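Local coordinates for periplasmic binding protein/LacI transcriptional regulator (Shewanella sp. ANA-3, PDB 5OCP) that binds alpha- and beta-L-arabinofuranose as the periplasmic component of an arabinose ABC transporter, probably handing the sugar to its membrane partners, at residues L98-I103 against K263-L268; Q116-K121 against D216-S221; G124-A129 against P187-W192; T240-P245 against D274-E279. One frame throughout, in Å; residues are numbered along the deposited sequence.

Contact 1 (L98-I103 against K263-L268); sequences LFLTRI and KDQAKL
Lys-267 lies against the backbone of Phe-99 and Leu-100 and shows how a long basic side chain, just before an edge strand, can tie it to the neighbouring 98-103 backbone mainly through carbonyl oxygens. From CB the chain leaves with CG anti to its own carbonyl carbon (chi1 -64°) and bends again at chi2, which turns it back over segment 98-103. CD then rests near Leu-100 O and 4.0 Å from Phe-99 CE1. CE lies 4.0 Å from Phe-99 O, and NZ donates to Phe-99 O at 2.7 Å, nearly along the C=O axis. The same ammonium gives a hydrogen bond to Asp-96 O and another to a water that in turn donates to Leu-100 O. With an alanine here, the carbonyls of Phe-99 and Asp-96 are likely to lose their shared donor, and Phe-99 CE1 the packing of CD beside it.

Thr-101 adds a second polar link: OG1 donates to Ala-266 O at 2.7 Å, and that oxygen also accepts from Gln-265 NE2, which reaches it on a lone pair. Arg-102 N donates to Lys-267 O at 2.9 Å from above the carbonyl plane, where strand 101-104 meets strand 268-270 in parallel at the border of one sheet of this periplasmic-binding-protein fold. Alongside, Leu-268 CD1 packs 3.8 Å from Arg-102 CG, while NE donates to Arg-89 O and NH2 weakly to Asp-88 O, both pocket residues, making Arg-102 a second-shell link. The positive charge of Lys-267 is probably stabilised by backbone carbonyls and a water.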
loop_
_atom_site.group_PDB
_atom_site.type_symbol
_atom_site.label_atom_id
_atom_site.label_comp_id
_atom_site.label_asym_id
_atom_site.label_seq_id
_atom_site.Cartn_x
_atom_site.Cartn_y
_atom_site.Cartn_z
ATOM N N LEU A 98 -1.657 23.486 -4.779
ATOM C CA LEU A 98 -2.878 22.725 -5.174
ATOM C C LEU A 98 -3.359 21.656 -4.140
ATOM O O LEU A 98 -4.406 21.013 -4.369
ATOM C CB LEU A 98 -2.682 22.144 -6.522
ATOM C CG LEU A 98 -2.637 23.093 -7.699
ATOM C CD1 LEU A 98 -2.137 22.317 -8.878
ATOM C CD2 LEU A 98 -3.987 23.707 -7.986
ATOM N N PHE A 99 -2.619 21.485 -3.028
ATOM C CA PHE A 99 -3.019 20.650 -1.954
ATOM C C PHE A 99 -2.529 21.240 -0.606
ATOM O O PHE A 99 -1.568 22.059 -0.545
ATOM C CB PHE A 99 -2.570 19.197 -2.235
ATOM C CG PHE A 99 -1.093 19.010 -2.217
ATOM C CD1 PHE A 99 -0.437 18.721 -1.017
ATOM C CD2 PHE A 99 -0.370 19.122 -3.399
ATOM C CE1 PHE A 99 0.928 18.576 -1.009
ATOM C CE2 PHE A 99 1.005 19.041 -3.400
ATOM C CZ PHE A 99 1.657 18.761 -2.174
ATOM N N LEU A 100 -3.188 20.874 0.445
ATOM C CA LEU A 100 -2.900 21.297 1.756
ATOM C C LEU A 100 -1.666 20.523 2.243
ATOM O O LEU A 100 -0.718 21.115 2.677
ATOM C CB LEU A 100 -4.115 21.086 2.652
ATOM C CG LEU A 100 -3.977 21.346 4.115
ATOM C CD1 LEU A 100 -3.485 22.786 4.444
ATOM C CD2 LEU A 100 -5.202 21.078 4.902
ATOM N N THR A 101 -1.716 19.197 2.155
ATOM C CA THR A 101 -0.600 18.365 2.589
ATOM C C THR A 101 -0.793 16.907 2.192
ATOM O O THR A 101 -1.862 16.515 1.723
ATOM C CB THR A 101 -0.397 18.447 4.114
ATOM O OG1 THR A 101 0.839 17.813 4.469
ATOM C CG2 THR A 101 -1.542 17.761 4.841
ATOM N N ARG A 102 0.251 16.106 2.382
ATOM C CA ARG A 102 0.204 14.688 2.047
ATOM C C ARG A 102 0.596 13.829 3.245
ATOM O O ARG A 102 1.641 14.043 3.858
ATOM C CB ARG A 102 1.123 14.387 0.860
ATOM C CG ARG A 102 1.383 12.906 0.638
ATOM C CD ARG A 102 1.958 12.649 -0.746
ATOM N NE ARG A 102 2.069 11.222 -1.035
ATOM C CZ ARG A 102 3.201 10.532 -0.962
ATOM N NH1 ARG A 102 4.327 11.136 -0.606
ATOM N NH2 ARG A 102 3.210 9.235 -1.242
ATOM N N ILE A 103 -0.250 12.858 3.571
ATOM C CA ILE A 103 0.001 11.967 4.692
ATOM C C ILE A 103 0.379 10.628 4.085
ATOM O O ILE A 103 -0.406 10.066 3.368
ATOM C CB ILE A 103 -1.212 11.767 5.568
ATOM C CG1 ILE A 103 -1.875 13.087 5.951
ATOM C CG2 ILE A 103 -0.842 10.901 6.766
ATOM C CD1 ILE A 103 -0.936 14.183 6.491
ATOM N N LYS A 263 -2.075 28.740 9.693
ATOM C CA LYS A 263 -1.373 28.990 8.422
ATOM C C LYS A 263 -0.177 28.037 8.128
ATOM O O LYS A 263 -0.028 27.591 6.989
ATOM C CB LYS A 263 -0.995 30.480 8.317
ATOM C CG LYS A 263 -2.152 31.345 7.808
ATOM C CD LYS A 263 -2.578 30.888 6.407
ATOM C CE LYS A 263 -3.005 32.015 5.478
ATOM N NZ LYS A 263 -4.400 32.448 5.747
ATOM N N ASP A 264 0.615 27.696 9.148
ATOM C CA ASP A 264 1.869 26.905 8.974
ATOM C C ASP A 264 1.638 25.372 8.897
ATOM O O ASP A 264 1.337 24.727 9.914
ATOM C CB ASP A 264 2.874 27.228 10.098
ATOM C CG ASP A 264 4.130 26.313 10.071
ATOM O OD1 ASP A 264 4.743 26.117 8.981
ATOM O OD2 ASP A 264 4.477 25.792 11.158
ATOM N N GLN A 265 1.770 24.821 7.694
ATOM C CA GLN A 265 1.492 23.402 7.420
ATOM C C GLN A 265 2.487 22.804 6.436
ATOM O O GLN A 265 2.542 23.198 5.287
ATOM C CB GLN A 265 0.098 23.239 6.824
ATOM C CG GLN A 265 -0.269 21.819 6.473
ATOM C CD GLN A 265 -0.381 20.898 7.661
ATOM O OE1 GLN A 265 -1.212 21.102 8.568
ATOM N NE2 GLN A 265 0.433 19.821 7.655
ATOM N N ALA A 266 3.240 21.822 6.898
ATOM C CA ALA A 266 4.143 21.110 6.021
ATOM C C ALA A 266 3.379 20.363 4.958
ATOM O O ALA A 266 2.282 19.904 5.233
ATOM C CB ALA A 266 4.976 20.136 6.808
ATOM N N LYS A 267 4.026 20.168 3.820
ATOM C CA LYS A 267 3.439 19.573 2.631
ATOM C C LYS A 267 3.509 18.065 2.639
ATOM O O LYS A 267 2.758 17.416 1.906
ATOM C CB LYS A 267 4.073 20.102 1.346
ATOM C CG LYS A 267 3.805 21.595 1.184
ATOM C CD LYS A 267 2.364 21.812 0.839
ATOM C CE LYS A 267 2.104 23.244 0.390
ATOM N NZ LYS A 267 0.639 23.496 0.161
ATOM N N LEU A 268 4.355 17.508 3.472
ATOM C CA LEU A 268 4.410 16.025 3.688
ATOM C C LEU A 268 4.627 15.688 5.102
ATOM O O LEU A 268 5.559 16.252 5.716
ATOM C CB LEU A 268 5.593 15.434 2.835
ATOM C CG LEU A 268 5.867 13.938 2.989
ATOM C CD1 LEU A 268 4.655 13.124 2.517
ATOM C CD2 LEU A 268 7.104 13.551 2.161
HETATM O O HOH W 1 0.006 23.594 3.154
#

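Contact 2 (Q116-K121 against D216-S221)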
loop_
_atom_site.group_PDB
_atom_site.type_symbol
_atom_site.label_atom_id
_atom_site.label_comp_id
_atom_site.label_asym_id
_atom_site.label_seq_id
_atom_site.Cartn_x
_atom_site.Cartn_y
_atom_site.Cartn_z
ATOM N N GLN A 116 17.158 -4.826 2.648
ATOM C CA GLN A 116 18.246 -5.054 3.573
ATOM C C GLN A 116 18.048 -6.284 4.381
ATOM O O GLN A 116 18.989 -7.048 4.577
ATOM C CB GLN A 116 18.444 -3.834 4.492
ATOM C CG GLN A 116 19.746 -3.841 5.274
ATOM C CD GLN A 116 20.977 -3.850 4.384
ATOM O OE1 GLN A 116 21.211 -2.926 3.632
ATOM N NE2 GLN A 116 21.709 -4.950 4.384
ATOM N N TRP A 117 16.823 -6.523 4.837
ATOM C CA TRP A 117 16.514 -7.697 5.602
ATOM C C TRP A 117 16.853 -8.971 4.787
ATOM O O TRP A 117 17.478 -9.915 5.288
ATOM C CB TRP A 117 15.034 -7.739 6.062
ATOM C CG TRP A 117 14.768 -8.964 6.897
ATOM C CD1 TRP A 117 14.914 -9.081 8.282
ATOM C CD2 TRP A 117 14.339 -10.268 6.442
ATOM N NE1 TRP A 117 14.637 -10.397 8.656
ATOM C CE2 TRP A 117 14.351 -11.137 7.548
ATOM C CE3 TRP A 117 14.061 -10.794 5.195
ATOM C CZ2 TRP A 117 13.968 -12.459 7.453
ATOM C CZ3 TRP A 117 13.731 -12.151 5.085
ATOM C CH2 TRP A 117 13.702 -12.954 6.212
ATOM N N LEU A 118 16.401 -8.962 3.530
ATOM C CA LEU A 118 16.667 -10.094 2.649
ATOM C C LEU A 118 18.178 -10.301 2.406
ATOM O O LEU A 118 18.653 -11.452 2.399
ATOM C CB LEU A 118 15.943 -9.910 1.316
ATOM C CG LEU A 118 16.070 -11.082 0.360
ATOM C CD1 LEU A 118 15.426 -12.359 0.888
ATOM C CD2 LEU A 118 15.506 -10.673 -1.000
ATOM N N MET A 119 18.920 -9.219 2.222
ATOM C CA MET A 119 20.381 -9.370 2.064
ATOM C C MET A 119 21.014 -9.938 3.300
ATOM O O MET A 119 21.951 -10.742 3.199
ATOM C CB MET A 119 21.052 -8.066 1.649
ATOM C CG MET A 119 20.517 -7.454 0.342
ATOM S SD MET A 119 20.969 -8.506 -1.047
ATOM C CE MET A 119 19.476 -9.497 -1.274
ATOM N N ASP A 120 20.540 -9.547 4.473
ATOM C CA ASP A 120 21.092 -10.050 5.725
ATOM C C ASP A 120 20.783 -11.534 5.870
ATOM O O ASP A 120 21.664 -12.330 6.204
ATOM C CB ASP A 120 20.543 -9.285 6.922
ATOM C CG ASP A 120 20.962 -7.856 6.985
ATOM O OD1 ASP A 120 21.906 -7.411 6.285
ATOM O OD2 ASP A 120 20.258 -7.114 7.760
ATOM N N LYS A 121 19.571 -11.938 5.491
ATOM C CA LYS A 121 19.048 -13.276 5.621
ATOM C C LYS A 121 19.840 -14.229 4.734
ATOM O O LYS A 121 20.068 -15.368 5.128
ATOM C CB LYS A 121 17.585 -13.310 5.188
ATOM C CG LYS A 121 16.905 -14.671 5.236
ATOM C CD LYS A 121 16.787 -15.318 6.582
ATOM C CE LYS A 121 15.940 -16.585 6.508
ATOM N NZ LYS A 121 15.802 -17.081 7.904
ATOM N N ASP A 216 12.259 -23.039 1.112
ATOM C CA ASP A 216 13.001 -23.203 -0.175
ATOM C C ASP A 216 13.052 -21.845 -0.972
ATOM O O ASP A 216 14.096 -21.470 -1.531
ATOM C CB ASP A 216 12.377 -24.249 -1.078
ATOM C CG ASP A 216 12.384 -25.651 -0.502
ATOM O OD1 ASP A 216 13.276 -25.896 0.328
ATOM O OD2 ASP A 216 11.456 -26.440 -0.933
ATOM N N ILE A 217 11.913 -21.160 -1.060
ATOM C CA ILE A 217 11.853 -19.851 -1.671
ATOM C C ILE A 217 11.342 -18.894 -0.520
ATOM O O ILE A 217 10.255 -19.073 -0.053
ATOM C CB ILE A 217 10.890 -19.873 -2.822
ATOM C CG1 ILE A 217 11.432 -20.842 -3.894
ATOM C CG2 ILE A 217 10.740 -18.513 -3.451
ATOM C CD1 ILE A 217 10.529 -20.905 -5.077
ATOM N N LEU A 218 12.165 -17.928 -0.202
ATOM C CA LEU A 218 11.838 -16.895 0.805
ATOM C C LEU A 218 10.827 -15.968 0.211
ATOM O O LEU A 218 10.778 -15.774 -1.007
ATOM C CB LEU A 218 13.054 -16.120 1.224
ATOM C CG LEU A 218 14.231 -16.912 1.832
ATOM C CD1 LEU A 218 15.382 -15.978 2.056
ATOM C CD2 LEU A 218 13.748 -17.662 3.055
ATOM N N ILE A 219 9.936 -15.419 1.052
ATOM C CA ILE A 219 8.911 -14.514 0.548
ATOM C C ILE A 219 8.967 -13.259 1.452
ATOM O O ILE A 219 8.808 -13.373 2.649
ATOM C CB ILE A 219 7.544 -15.171 0.569
ATOM C CG1 ILE A 219 7.585 -16.386 -0.372
ATOM C CG2 ILE A 219 6.500 -14.152 0.140
ATOM C CD1 ILE A 219 6.309 -17.148 -0.471
ATOM N N VAL A 220 9.257 -12.125 0.806
ATOM C CA VAL A 220 9.309 -10.824 1.483
ATOM C C VAL A 220 8.381 -9.836 0.799
ATOM O O VAL A 220 8.193 -9.887 -0.408
ATOM C CB VAL A 220 10.704 -10.329 1.606
ATOM C CG1 VAL A 220 11.596 -11.326 2.293
ATOM C CG2 VAL A 220 11.294 -9.906 0.256
ATOM N N SER A 221 7.809 -8.903 1.553
ATOM C CA SER A 221 6.676 -8.156 1.049
ATOM C C SER A 221 6.465 -6.875 1.868
ATOM O O SER A 221 7.263 -6.558 2.791
ATOM C CB SER A 221 5.461 -9.094 1.225
ATOM O OG SER A 221 4.308 -8.577 0.622
#
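Trp-117 slants across Val-220, its CZ3 coming 3.6 Å from Val-220 CG1. The indole extends from the helix with CG anti to the backbone N (chi1 -178°), and this carries its six-membered ring out over the strand. On one face of the indole lies CB of Lys-121, one helical turn further on. Leu-118, with its own CG thrown the same way, crosses Leu-218 obliquely, and the two CD1 methyls meet at 3.8 Å.

Helix 107-121 here covers strand 218-221, running nearly antiparallel to it at 159° with the axes 9.9 Å apart, as expected of the layered alpha/beta domains of periplasmic binding proteins. Leu-218 and Val-220 both direct their side chains toward the helix, whereas Ile-219 between them turns to the opposite face of the sheet and packs on Val-203 and Ile-206 of helix 196-208.

Leu-218 CD1 serves two partners, since the aliphatic CG of Lys-121 also approaches it at 3.8 Å. Leu-118 reaches Val-220 more loosely, CD1 to CG1 at 4.2 Å, and touches Phe-147 of helix 138-151 as well.

Contact 3 (G124-A129 against P187-W192); sequences GNCDIA and PLCAVW
A disulfide crowns the start of two neighbouring parallel strands, where Cys-126 SG is joined to Cys-189 SG at 2.2 Å. Its chi3 of -95° is close to the perpendicular setting preferred by such bridges. Both sulfurs stand anti to their own backbone N, which brings them together between the two chains; Cys-126 SG also touches Ala-190 CB at 3.7 Å.

Just past the bridge the backbones settle into register. Asp-127 O accepts from Cys-189 N at 2.9 Å and, weakly, from Ala-190 N, so one oxygen serves two successive amides. Further along, Ala-129 N donates to Ala-190 O, and Ala-129 O in turn takes the N-H of Trp-192 at 2.8 Å. This alternation, in which Ala-129 bonds to the residues before and after Val-191, is the signature of parallel pairing. The two strands, 126-132 and 190-193, are adjacent in the sheet of one lobe of the periplasmic-binding-protein fold. Helix 138-151, strand 157-164 and helix 169-183 come between them in the chain, and strand 157-164 pairs on the other side of 126-132.

Side chains complete the pairing on the two faces. With Ile-128 and Ala-190 on one face, CG2 of Ile-128 meets Trp-192 CB at 3.7 Å; Leu-118 of helix 107-121 packs over this side. On the face carrying Ala-129 and Val-191, Leu-188 CD1 lies 4.0 Å from Ala-129 CB, and Met-176 and Phe-179 of helix 169-183 lie over it. At the Pro-187 end a water donates to both Asp-127 OD2 and Pro-187 O.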
loop_
_atom_site.group_PDB
_atom_site.type_symbol
_atom_site.label_atom_id
_atom_site.label_comp_id
_atom_site.label_asym_id
_atom_site.label_seq_id
_atom_site.Cartn_x
_atom_site.Cartn_y
_atom_site.Cartn_z
ATOM N N GLY A 124 23.637 -11.826 1.143
ATOM C CA GLY A 124 23.916 -11.162 -0.089
ATOM C C GLY A 124 23.943 -12.059 -1.330
ATOM O O GLY A 124 24.310 -11.579 -2.377
ATOM N N ASN A 125 23.509 -13.282 -1.186
ATOM C CA ASN A 125 23.541 -14.301 -2.273
ATOM C C ASN A 125 22.153 -14.754 -2.570
ATOM O O ASN A 125 21.599 -15.624 -1.860
ATOM C CB ASN A 125 24.388 -15.486 -1.792
ATOM C CG ASN A 125 25.871 -15.178 -1.855
ATOM O OD1 ASN A 125 26.465 -14.583 -0.912
ATOM N ND2 ASN A 125 26.484 -15.528 -2.981
ATOM N N CYS A 126 21.533 -14.188 -3.620
ATOM C CA CYS A 126 20.076 -14.377 -3.782
ATOM C C CYS A 126 19.607 -14.001 -5.179
ATOM O O CYS A 126 19.671 -12.791 -5.562
ATOM C CB CYS A 126 19.320 -13.496 -2.727
ATOM S SG CYS A 126 17.579 -13.901 -2.501
ATOM N N ASP A 127 19.093 -14.977 -5.913
ATOM C CA ASP A 127 18.340 -14.653 -7.125
ATOM C C ASP A 127 16.889 -14.428 -6.790
ATOM O O ASP A 127 16.212 -15.311 -6.260
ATOM C CB ASP A 127 18.406 -15.757 -8.143
ATOM C CG ASP A 127 19.739 -15.768 -8.951
ATOM O OD1 ASP A 127 20.590 -14.848 -8.827
ATOM O OD2 ASP A 127 19.928 -16.777 -9.681
ATOM N N ILE A 128 16.379 -13.312 -7.239
ATOM C CA ILE A 128 15.084 -12.836 -6.758
ATOM C C ILE A 128 14.082 -12.718 -7.907
ATOM O O ILE A 128 14.441 -12.168 -8.965
ATOM C CB ILE A 128 15.289 -11.391 -6.184
ATOM C CG1 ILE A 128 16.295 -11.408 -4.998
ATOM C CG2 ILE A 128 13.951 -10.739 -5.746
ATOM C CD1 ILE A 128 17.015 -10.125 -4.791
ATOM N N ALA A 129 12.849 -13.073 -7.631
ATOM C CA ALA A 129 11.731 -12.780 -8.538
ATOM C C ALA A 129 10.897 -11.659 -7.939
ATOM O O ALA A 129 10.463 -11.807 -6.737
ATOM C CB ALA A 129 10.869 -13.998 -8.707
ATOM N N PRO A 187 16.848 -22.856 -9.303
ATOM C CA PRO A 187 16.242 -22.385 -8.041
ATOM C C PRO A 187 16.181 -20.887 -7.961
ATOM O O PRO A 187 17.149 -20.221 -8.341
ATOM C CB PRO A 187 17.113 -22.992 -6.955
ATOM C CG PRO A 187 18.116 -23.826 -7.620
ATOM C CD PRO A 187 17.853 -23.907 -9.069
ATOM N N LEU A 188 15.046 -20.388 -7.454
ATOM C CA LEU A 188 14.911 -19.024 -6.954
ATOM C C LEU A 188 15.187 -18.970 -5.485
ATOM O O LEU A 188 14.895 -19.871 -4.767
ATOM C CB LEU A 188 13.506 -18.541 -7.202
ATOM C CG LEU A 188 13.216 -18.192 -8.655
ATOM C CD1 LEU A 188 11.718 -17.955 -8.752
ATOM C CD2 LEU A 188 13.933 -16.894 -9.044
ATOM N N CYS A 189 15.859 -17.927 -5.062
ATOM C CA CYS A 189 16.160 -17.716 -3.609
ATOM C C CYS A 189 14.936 -17.111 -2.944
ATOM O O CYS A 189 14.606 -17.435 -1.792
ATOM C CB CYS A 189 17.324 -16.808 -3.485
ATOM S SG CYS A 189 17.584 -15.971 -1.891
ATOM N N ALA A 190 14.341 -16.140 -3.608
ATOM C CA ALA A 190 13.300 -15.347 -2.968
ATOM C C ALA A 190 12.331 -14.722 -3.933
ATOM O O ALA A 190 12.717 -14.410 -5.054
ATOM C CB ALA A 190 13.892 -14.237 -2.121
ATOM N N VAL A 191 11.127 -14.450 -3.439
ATOM C CA VAL A 191 10.143 -13.597 -4.086
ATOM C C VAL A 191 10.049 -12.277 -3.283
ATOM O O VAL A 191 9.923 -12.309 -2.058
ATOM C CB VAL A 191 8.765 -14.262 -4.134
ATOM C CG1 VAL A 191 7.645 -13.305 -4.647
ATOM C CG2 VAL A 191 8.859 -15.501 -4.995
ATOM N N TRP A 192 10.224 -11.175 -3.992
ATOM C CA TRP A 192 10.012 -9.801 -3.503
ATOM C C TRP A 192 8.711 -9.376 -4.115
ATOM O O TRP A 192 8.583 -9.135 -5.338
ATOM C CB TRP A 192 11.211 -8.968 -3.963
ATOM C CG TRP A 192 11.049 -7.463 -4.070
ATOM C CD1 TRP A 192 11.591 -6.699 -5.023
ATOM C CD2 TRP A 192 10.369 -6.540 -3.169
ATOM N NE1 TRP A 192 11.278 -5.391 -4.838
ATOM C CE2 TRP A 192 10.545 -5.253 -3.693
ATOM C CE3 TRP A 192 9.641 -6.681 -1.974
ATOM C CZ2 TRP A 192 10.006 -4.115 -3.093
ATOM C CZ3 TRP A 192 9.108 -5.537 -1.365
ATOM C CH2 TRP A 192 9.316 -4.268 -1.932
HETATM O O HOH W 2 17.528 -18.115 -10.632
#

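Contact 4 (T240-P245 against D274-E279)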
loop_
_atom_site.group_PDB
_atom_site.type_symbol
_atom_site.label_atom_id
_atom_site.label_comp_id
_atom_site.label_asym_id
_atom_site.label_seq_id
_atom_site.Cartn_x
_atom_site.Cartn_y
_atom_site.Cartn_z
ATOM N N THR A 240 7.611 -8.931 6.266
ATOM C CA THR A 240 6.868 -7.855 5.652
ATOM C C THR A 240 7.114 -6.577 6.406
ATOM O O THR A 240 7.525 -6.604 7.559
ATOM C CB THR A 240 5.373 -8.185 5.580
ATOM O OG1 THR A 240 4.659 -7.210 4.834
ATOM C CG2 THR A 240 4.748 -8.246 6.983
ATOM N N VAL A 241 6.911 -5.451 5.754
ATOM C CA VAL A 241 6.948 -4.152 6.420
ATOM C C VAL A 241 5.550 -3.726 6.664
ATOM O O VAL A 241 4.639 -3.736 5.795
ATOM C CB VAL A 241 7.673 -3.100 5.537
ATOM C CG1 VAL A 241 7.601 -1.712 6.181
ATOM C CG2 VAL A 241 9.065 -3.580 5.190
ATOM N N GLU A 242 5.252 -3.306 7.878
ATOM C CA GLU A 242 3.915 -2.882 8.222
ATOM C C GLU A 242 3.566 -1.562 7.598
ATOM O O GLU A 242 4.378 -0.659 7.629
ATOM C CB GLU A 242 3.827 -2.736 9.765
ATOM C CG GLU A 242 2.478 -2.357 10.256
ATOM C CD GLU A 242 2.319 -2.354 11.787
ATOM O OE1 GLU A 242 1.191 -2.449 12.185
ATOM O OE2 GLU A 242 3.267 -2.299 12.584
ATOM N N LEU A 243 2.379 -1.465 7.043
ATOM C CA LEU A 243 1.848 -0.242 6.428
ATOM C C LEU A 243 0.580 0.099 7.213
ATOM O O LEU A 243 -0.420 -0.606 7.130
ATOM C CB LEU A 243 1.496 -0.428 4.996
ATOM C CG LEU A 243 0.937 0.763 4.214
ATOM C CD1 LEU A 243 1.968 1.856 4.211
ATOM C CD2 LEU A 243 0.490 0.388 2.798
ATOM N N SER A 244 0.704 1.152 7.988
ATOM C CA SER A 244 -0.448 1.591 8.820
ATOM C C SER A 244 -1.659 2.049 7.975
ATOM O O SER A 244 -1.484 2.860 7.100
ATOM C CB SER A 244 -0.027 2.758 9.680
ATOM O OG SER A 244 -1.195 3.196 10.379
ATOM N N PRO A 245 -2.810 1.526 8.263
ATOM C CA PRO A 245 -4.013 2.015 7.541
ATOM C C PRO A 245 -4.612 3.274 8.186
ATOM O O PRO A 245 -5.627 3.781 7.680
ATOM C CB PRO A 245 -4.930 0.844 7.600
ATOM C CG PRO A 245 -4.626 0.169 8.870
ATOM C CD PRO A 245 -3.138 0.330 9.041
ATOM N N ASP A 274 7.804 -0.837 10.509
ATOM C CA ASP A 274 8.929 -1.738 10.813
ATOM C C ASP A 274 8.781 -3.077 10.056
ATOM O O ASP A 274 7.718 -3.403 9.568
ATOM C CB ASP A 274 9.018 -2.061 12.298
ATOM C CG ASP A 274 9.563 -0.918 13.136
ATOM O OD1 ASP A 274 10.131 0.064 12.570
ATOM O OD2 ASP A 274 9.351 -1.009 14.385
ATOM N N VAL A 275 9.922 -3.781 9.935
ATOM C CA VAL A 275 9.971 -5.148 9.387
ATOM C C VAL A 275 9.531 -6.158 10.475
ATOM O O VAL A 275 10.100 -6.153 11.595
ATOM C CB VAL A 275 11.396 -5.479 8.975
ATOM C CG1 VAL A 275 11.436 -6.852 8.428
ATOM C CG2 VAL A 275 11.898 -4.562 7.903
ATOM N N PHE A 276 8.559 -7.000 10.114
ATOM C CA PHE A 276 8.089 -8.076 10.958
ATOM C C PHE A 276 8.443 -9.370 10.271
ATOM O O PHE A 276 8.403 -9.455 9.012
ATOM C CB PHE A 276 6.644 -7.968 11.189
ATOM C CG PHE A 276 6.264 -6.807 12.095
ATOM C CD1 PHE A 276 6.169 -5.528 11.612
ATOM C CD2 PHE A 276 6.143 -6.982 13.410
ATOM C CE1 PHE A 276 5.852 -4.458 12.443
ATOM C CE2 PHE A 276 5.811 -5.916 14.281
ATOM C CZ PHE A 276 5.697 -4.665 13.778
ATOM N N THR A 277 8.816 -10.374 11.073
ATOM C CA THR A 277 9.247 -11.660 10.487
ATOM C C THR A 277 8.606 -12.821 11.276
ATOM O O THR A 277 7.829 -12.630 12.201
ATOM C CB THR A 277 10.759 -11.794 10.577
ATOM O OG1 THR A 277 11.146 -12.120 11.939
ATOM C CG2 THR A 277 11.525 -10.520 10.050
ATOM N N GLN A 278 8.990 -14.025 10.918
ATOM C CA GLN A 278 8.492 -15.235 11.627
ATOM C C GLN A 278 8.834 -15.195 13.110
ATOM O O GLN A 278 8.081 -15.790 13.870
ATOM C CB GLN A 278 9.131 -16.511 10.990
ATOM C CG GLN A 278 8.620 -16.818 9.555
ATOM C CD GLN A 278 9.216 -18.081 8.955
ATOM O OE1 GLN A 278 9.988 -18.771 9.604
ATOM N NE2 GLN A 278 8.850 -18.403 7.758
ATOM N N GLU A 279 9.899 -14.509 13.461
ATOM C CA GLU A 279 10.422 -14.452 14.875
ATOM C C GLU A 279 9.364 -13.962 15.838
ATOM O O GLU A 279 9.208 -14.534 16.936
ATOM C CB GLU A 279 11.688 -13.623 14.983
ATOM C CG GLU A 279 12.783 -14.198 14.051
ATOM C CD GLU A 279 14.209 -13.877 14.452
ATOM O OE1 GLU A 279 15.135 -14.430 13.767
ATOM O OE2 GLU A 279 14.365 -13.095 15.428
HETATM O O HOH W 3 5.537 -0.914 12.312
#
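The Phe-276 ring meets the carboxylate of Glu-242 with the two planes 85° apart, while Thr-240 O and a water lie at the ring's edge, the water in its plane and the carbonyl oxygen near it. Glu-242 OE2 comes 3.4 Å from Phe-276 CE1 at a slant. Around the ring, Phe-229 packs edge-to-face and Arg-288 makes a cation-pi contact; Arg-288 also forms a salt bridge with Glu-242 OE1, so ring, acid and base make one cluster.

The backbones of the two residues belong to an antiparallel pairing of strands 239-242 and 275-277, the latter an edge strand of an otherwise parallel sheet in the periplasmic-binding-protein fold. Thr-240 and Phe-276 form the hydrogen-bonded pair: Phe-276 N donates to Thr-240 O at 2.8 Å with an almost straight N-H...O angle of 175°, and Thr-240 N returns a bond to Phe-276 O. Glu-242 N extends the ladder to Asp-274 O at 3.0 Å. Between them, Val-241 and Val-275 are a non-hydrogen-bonded pair whose CG2 methyls meet at 4.0 Å.

Glu-242 reaches the ring by an extended chain, with CG anti to the backbone N (chi1 -178°), and its CB already lies 3.8 Å from Phe-276 CE1. Replacing Phe-276 by an alanine is likely to open a gap beside Glu-242 CB and strip Arg-288 of its aromatic partner, leaving the salt bridge less confined.

Following Glu-242, Leu-243 touches the bound arabinofuranose. The water at the ring edge donates to Glu-242 OE2 at 2.7 Å and accepts from Asp-274 N.

Contacts 2, 3 and 4 share one sheet, whereas contact 1 belongs to the other, on the opposite side of the chain's centre from contacts 2 and 3. The centres of contacts 2 and 3 are 8 Å apart, and Leu-218 O and Val-191 N, 2.8 Å apart, probably share a hydrogen bond. Contact 4 adjoins contact 2 through Ser-221 O and Val-241 N, while Trp-117 packs on Thr-277. Contact 1 lies about 8 Å from contact 4 between nearest atoms. Leu-243 in contact 4 touches the sugar; the side chain of Arg-102 stays about 8 Å from it but bonds to the backbone of the pocket residues Asp-88 and Arg-89, and that of Trp-192 is about 9 Å away.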